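Local coordinates for protein beta chain (Acipenser stellatus, PDB 6IYI) that probably carries oxygen in the blood as the haem-binding beta chain of a four-chain globin assembly, a haemoglobin, at residues Lys17-Val20 / Glu21-Gly24; Thr120-Pro124 / Asp125-Ala129. All blocks are in the same frame, centred on the assembly; numbering follows the deposited sequence.

Interaction 1: residues Lys17-Val20 / Glu21-Gly24; sequences KVDV and ERVG
The N-cap of helix 20-34 in this globin chain is D19, which shows how one cap residue can bind both the backbone and the side chain of one partner, R22. CG of D19 stands anti to the backbone N (chi1 -175°), carrying the carboxylate forward over the first turn. There OD1 accepts from R22 N at 3.1 Å, a fairly straight bond reaching OD1 from above the carboxylate plane. OD2 makes a salt bridge to R22 NH1; the arginine, bent at chi3, folds back with its guanidinium face over D19 CB, and the two charged planes are 69° apart. The backbone bonds V23 N to D19 O, 2.9 Å, and G24 N to V20 O are the first i+4 to i bonds of the helix. With an alanine at D19, R22 N is likely to lose its side-chain acceptor and the guanidinium its carboxylate mate, the arginine being set free to turn. E21 bears a like charge, but its OE1 salt-bridges K65 of helix 58-76. V18 CG1, just before the cap, touches V23 CG2 at 3.9 Å, beside helix 101-118. A water donates to D19 OD2 at 3.2 Å and, weakly, to E21 OE2.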
loop_
_atom_site.group_PDB
_atom_site.type_symbol
_atom_site.label_atom_id
_atom_site.label_comp_id
_atom_site.label_asym_id
_atom_site.label_seq_id
_atom_site.Cartn_x
_atom_site.Cartn_y
_atom_site.Cartn_z
ATOM N N LYS B 17 6.019 -23.464 21.032
ATOM C CA LYS B 17 7.363 -23.857 20.544
ATOM C C LYS B 17 8.218 -22.714 20.030
ATOM O O LYS B 17 9.317 -22.944 19.534
ATOM C CB LYS B 17 7.302 -24.892 19.420
ATOM C CG LYS B 17 6.422 -26.060 19.724
ATOM C CD LYS B 17 6.419 -27.082 18.580
ATOM C CE LYS B 17 6.708 -28.452 19.174
ATOM N NZ LYS B 17 6.072 -29.564 18.405
ATOM N N VAL B 18 7.739 -21.490 20.129
ATOM C CA VAL B 18 8.523 -20.345 19.658
ATOM C C VAL B 18 9.580 -19.915 20.668
ATOM O O VAL B 18 9.258 -19.556 21.775
ATOM C CB VAL B 18 7.607 -19.161 19.309
ATOM C CG1 VAL B 18 8.381 -17.855 19.116
ATOM C CG2 VAL B 18 6.839 -19.522 18.061
ATOM N N ASP B 19 10.839 -19.926 20.239
ATOM C CA ASP B 19 11.931 -19.233 20.912
ATOM C C ASP B 19 11.864 -17.750 20.545
ATOM O O ASP B 19 12.201 -17.345 19.391
ATOM C CB ASP B 19 13.236 -19.838 20.457
ATOM C CG ASP B 19 14.438 -19.302 21.156
ATOM O OD1 ASP B 19 14.411 -18.179 21.561
ATOM O OD2 ASP B 19 15.518 -19.992 21.153
ATOM N N VAL B 20 11.399 -16.956 21.524
ATOM C CA VAL B 20 11.071 -15.510 21.296
ATOM C C VAL B 20 12.373 -14.768 21.068
ATOM O O VAL B 20 12.412 -13.784 20.374
ATOM C CB VAL B 20 10.260 -14.847 22.444
ATOM C CG1 VAL B 20 8.878 -15.443 22.552
ATOM C CG2 VAL B 20 10.973 -14.962 23.810
ATOM N N GLU B 21 13.447 -15.272 21.629
ATOM C CA GLU B 21 14.785 -14.743 21.309
ATOM C C GLU B 21 15.247 -14.925 19.853
ATOM O O GLU B 21 15.642 -13.932 19.197
ATOM C CB GLU B 21 15.858 -15.335 22.273
ATOM C CG GLU B 21 15.767 -14.722 23.651
ATOM C CD GLU B 21 16.497 -15.488 24.766
ATOM O OE1 GLU B 21 16.658 -14.843 25.809
ATOM O OE2 GLU B 21 16.839 -16.713 24.656
ATOM N N ARG B 22 15.286 -16.165 19.381
ATOM C CA ARG B 22 15.826 -16.442 18.056
ATOM C C ARG B 22 14.821 -15.856 17.019
ATOM O O ARG B 22 15.228 -15.214 16.115
ATOM C CB ARG B 22 16.030 -17.964 17.754
ATOM C CG ARG B 22 16.937 -18.840 18.626
ATOM C CD ARG B 22 16.994 -20.353 18.094
ATOM N NE ARG B 22 15.827 -21.349 18.207
ATOM C CZ ARG B 22 15.601 -22.311 19.165
ATOM N NH1 ARG B 22 16.375 -22.373 20.192
ATOM N NH2 ARG B 22 14.529 -23.197 19.149
ATOM N N VAL B 23 13.519 -16.098 17.184
ATOM C CA VAL B 23 12.471 -15.657 16.208
ATOM C C VAL B 23 12.374 -14.129 16.174
ATOM O O VAL B 23 12.323 -13.535 15.118
ATOM C CB VAL B 23 11.059 -16.262 16.498
ATOM C CG1 VAL B 23 9.940 -15.626 15.705
ATOM C CG2 VAL B 23 11.069 -17.773 16.242
ATOM N N GLY B 24 12.415 -13.539 17.345
ATOM C CA GLY B 24 12.349 -12.076 17.451
ATOM C C GLY B 24 13.569 -11.361 16.887
ATOM O O GLY B 24 13.403 -10.451 16.094
HETATM O O HOH W 1 18.250 -18.648 22.125
#

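Interaction 2: residues Thr120-Pro124 / Asp125-Ala129; sequences TAYTP and DVHAA
Y122 and H127 lie with their rings nearly parallel, planes at 24°, yet slid so far apart that they barely overlap, their centroids 5.0 Å from each other. What covers the tyrosine is instead the CB of H127, set over one face toward the rim in a CH-pi contact 3.9 Å from the centroid. The imidazole lies off the CE2 side of the phenol, its CG 3.6 Å from Y122 CE2, and its CD2 comes 3.6 Å from Y122 OH. V126 adds CG1 beside Y122 CD1, meeting the ring obliquely. Next to these rings stands the N-cap of helix 124-142. T123 turns OG1 between its backbone N and carbonyl carbon, where it accepts from V126 N at 3.2 Å and donates to D125 OD1 at 2.5 Å, a bond so short that its exact length is doubtful. T123 O receives H127 N at 2.8 Å in an almost linear bond, and P124 O receives A128 N. Y122 is the centre of an inverse gamma turn; its OH is hydrogen-bonded to S111 OG, and its ring packs on L114 and A115 of helix 101-118 and on L14 of helix 5-15, while a basic side chain of another protein chain bonds to H127 ND1, so the corner lies between two helices of its own chain and a neighbouring subunit.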
loop_
_atom_site.group_PDB
_atom_site.type_symbol
_atom_site.label_atom_id
_atom_site.label_comp_id
_atom_site.label_asym_id
_atom_site.label_seq_id
_atom_site.Cartn_x
_atom_site.Cartn_y
_atom_site.Cartn_z
ATOM N N THR B 120 7.748 -27.611 7.418
ATOM C CA THR B 120 6.466 -28.207 7.006
ATOM C C THR B 120 5.404 -28.184 8.096
ATOM O O THR B 120 4.246 -28.285 7.804
ATOM C CB THR B 120 6.654 -29.654 6.484
ATOM O OG1 THR B 120 7.224 -30.436 7.526
ATOM C CG2 THR B 120 7.563 -29.679 5.286
ATOM N N ALA B 121 5.787 -28.013 9.368
ATOM C CA ALA B 121 4.791 -27.769 10.392
ATOM C C ALA B 121 4.012 -26.449 10.240
ATOM O O ALA B 121 2.935 -26.309 10.806
ATOM C CB ALA B 121 5.433 -27.850 11.796
ATOM N N TYR B 122 4.581 -25.467 9.528
ATOM C CA TYR B 122 3.874 -24.249 9.188
ATOM C C TYR B 122 2.972 -24.525 7.964
ATOM O O TYR B 122 3.237 -24.074 6.890
ATOM C CB TYR B 122 4.912 -23.132 8.885
ATOM C CG TYR B 122 4.390 -21.695 9.002
ATOM C CD1 TYR B 122 3.827 -21.234 10.165
ATOM C CD2 TYR B 122 4.513 -20.805 7.932
ATOM C CE1 TYR B 122 3.404 -19.904 10.309
ATOM C CE2 TYR B 122 4.083 -19.494 8.033
ATOM C CZ TYR B 122 3.541 -19.030 9.232
ATOM O OH TYR B 122 3.153 -17.726 9.292
ATOM N N THR B 123 1.939 -25.314 8.169
ATOM C CA THR B 123 1.062 -25.798 7.131
ATOM C C THR B 123 0.240 -24.622 6.609
ATOM O O THR B 123 0.038 -23.613 7.312
ATOM C CB THR B 123 0.022 -26.831 7.685
ATOM O OG1 THR B 123 -0.696 -26.267 8.763
ATOM C CG2 THR B 123 0.657 -28.195 8.188
ATOM N N PRO B 124 -0.347 -24.774 5.435
ATOM C CA PRO B 124 -1.189 -23.662 4.989
ATOM C C PRO B 124 -2.238 -23.137 5.944
ATOM O O PRO B 124 -2.459 -21.917 6.010
ATOM C CB PRO B 124 -1.810 -24.201 3.729
ATOM C CG PRO B 124 -0.802 -25.237 3.205
ATOM C CD PRO B 124 -0.273 -25.875 4.442
ATOM N N ASP B 125 -2.910 -24.033 6.680
ATOM C CA ASP B 125 -3.914 -23.640 7.674
ATOM C C ASP B 125 -3.292 -22.940 8.884
ATOM O O ASP B 125 -3.885 -22.037 9.471
ATOM C CB ASP B 125 -4.801 -24.859 8.099
ATOM C CG ASP B 125 -4.086 -25.841 9.034
ATOM O OD1 ASP B 125 -3.170 -26.542 8.589
ATOM O OD2 ASP B 125 -4.413 -25.871 10.249
ATOM N N VAL B 126 -2.114 -23.394 9.306
ATOM C CA VAL B 126 -1.471 -22.783 10.481
ATOM C C VAL B 126 -0.964 -21.387 10.030
ATOM O O VAL B 126 -1.134 -20.388 10.776
ATOM C CB VAL B 126 -0.354 -23.685 11.011
ATOM C CG1 VAL B 126 0.639 -22.881 11.862
ATOM C CG2 VAL B 126 -0.967 -24.925 11.786
ATOM N N HIS B 127 -0.378 -21.339 8.830
ATOM C CA HIS B 127 0.060 -20.029 8.166
ATOM C C HIS B 127 -1.131 -19.082 8.073
ATOM O O HIS B 127 -1.041 -17.980 8.508
ATOM C CB HIS B 127 0.821 -20.351 6.834
ATOM C CG HIS B 127 1.162 -19.187 5.951
ATOM N ND1 HIS B 127 1.497 -19.365 4.626
ATOM C CD2 HIS B 127 1.309 -17.880 6.202
ATOM C CE1 HIS B 127 1.778 -18.198 4.081
ATOM N NE2 HIS B 127 1.683 -17.274 5.019
ATOM N N ALA B 128 -2.285 -19.562 7.662
ATOM C CA ALA B 128 -3.481 -18.723 7.530
ATOM C C ALA B 128 -3.910 -18.156 8.858
ATOM O O ALA B 128 -4.256 -16.948 8.984
ATOM C CB ALA B 128 -4.647 -19.479 6.862
ATOM N N ALA B 129 -3.879 -19.002 9.877
ATOM C CA ALA B 129 -4.229 -18.490 11.205
ATOM C C ALA B 129 -3.224 -17.439 11.704
ATOM O O ALA B 129 -3.633 -16.466 12.331
ATOM C CB ALA B 129 -4.275 -19.637 12.215
#

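Overall arrangement
From the N terminus, helix 5-15 runs into the turn that interaction 1 ends by starting helix 20-34; much later, helix 101-118 leads into the loop that interaction 2 closes at the start of helix 124-142. The two are in series, neither nested nor crossed, and each is local to one helix start. Their centres lie 17 Å apart and their nearest atoms about 7 Å, without touching. Helix 101-118 links them, since side chains of both pack against it. Interaction 1 also leans on helix 58-76, whereas interaction 2 reaches helix 5-15 and another protein chain, so the pair illustrates capped helix starts built into different surroundings of one globin fold.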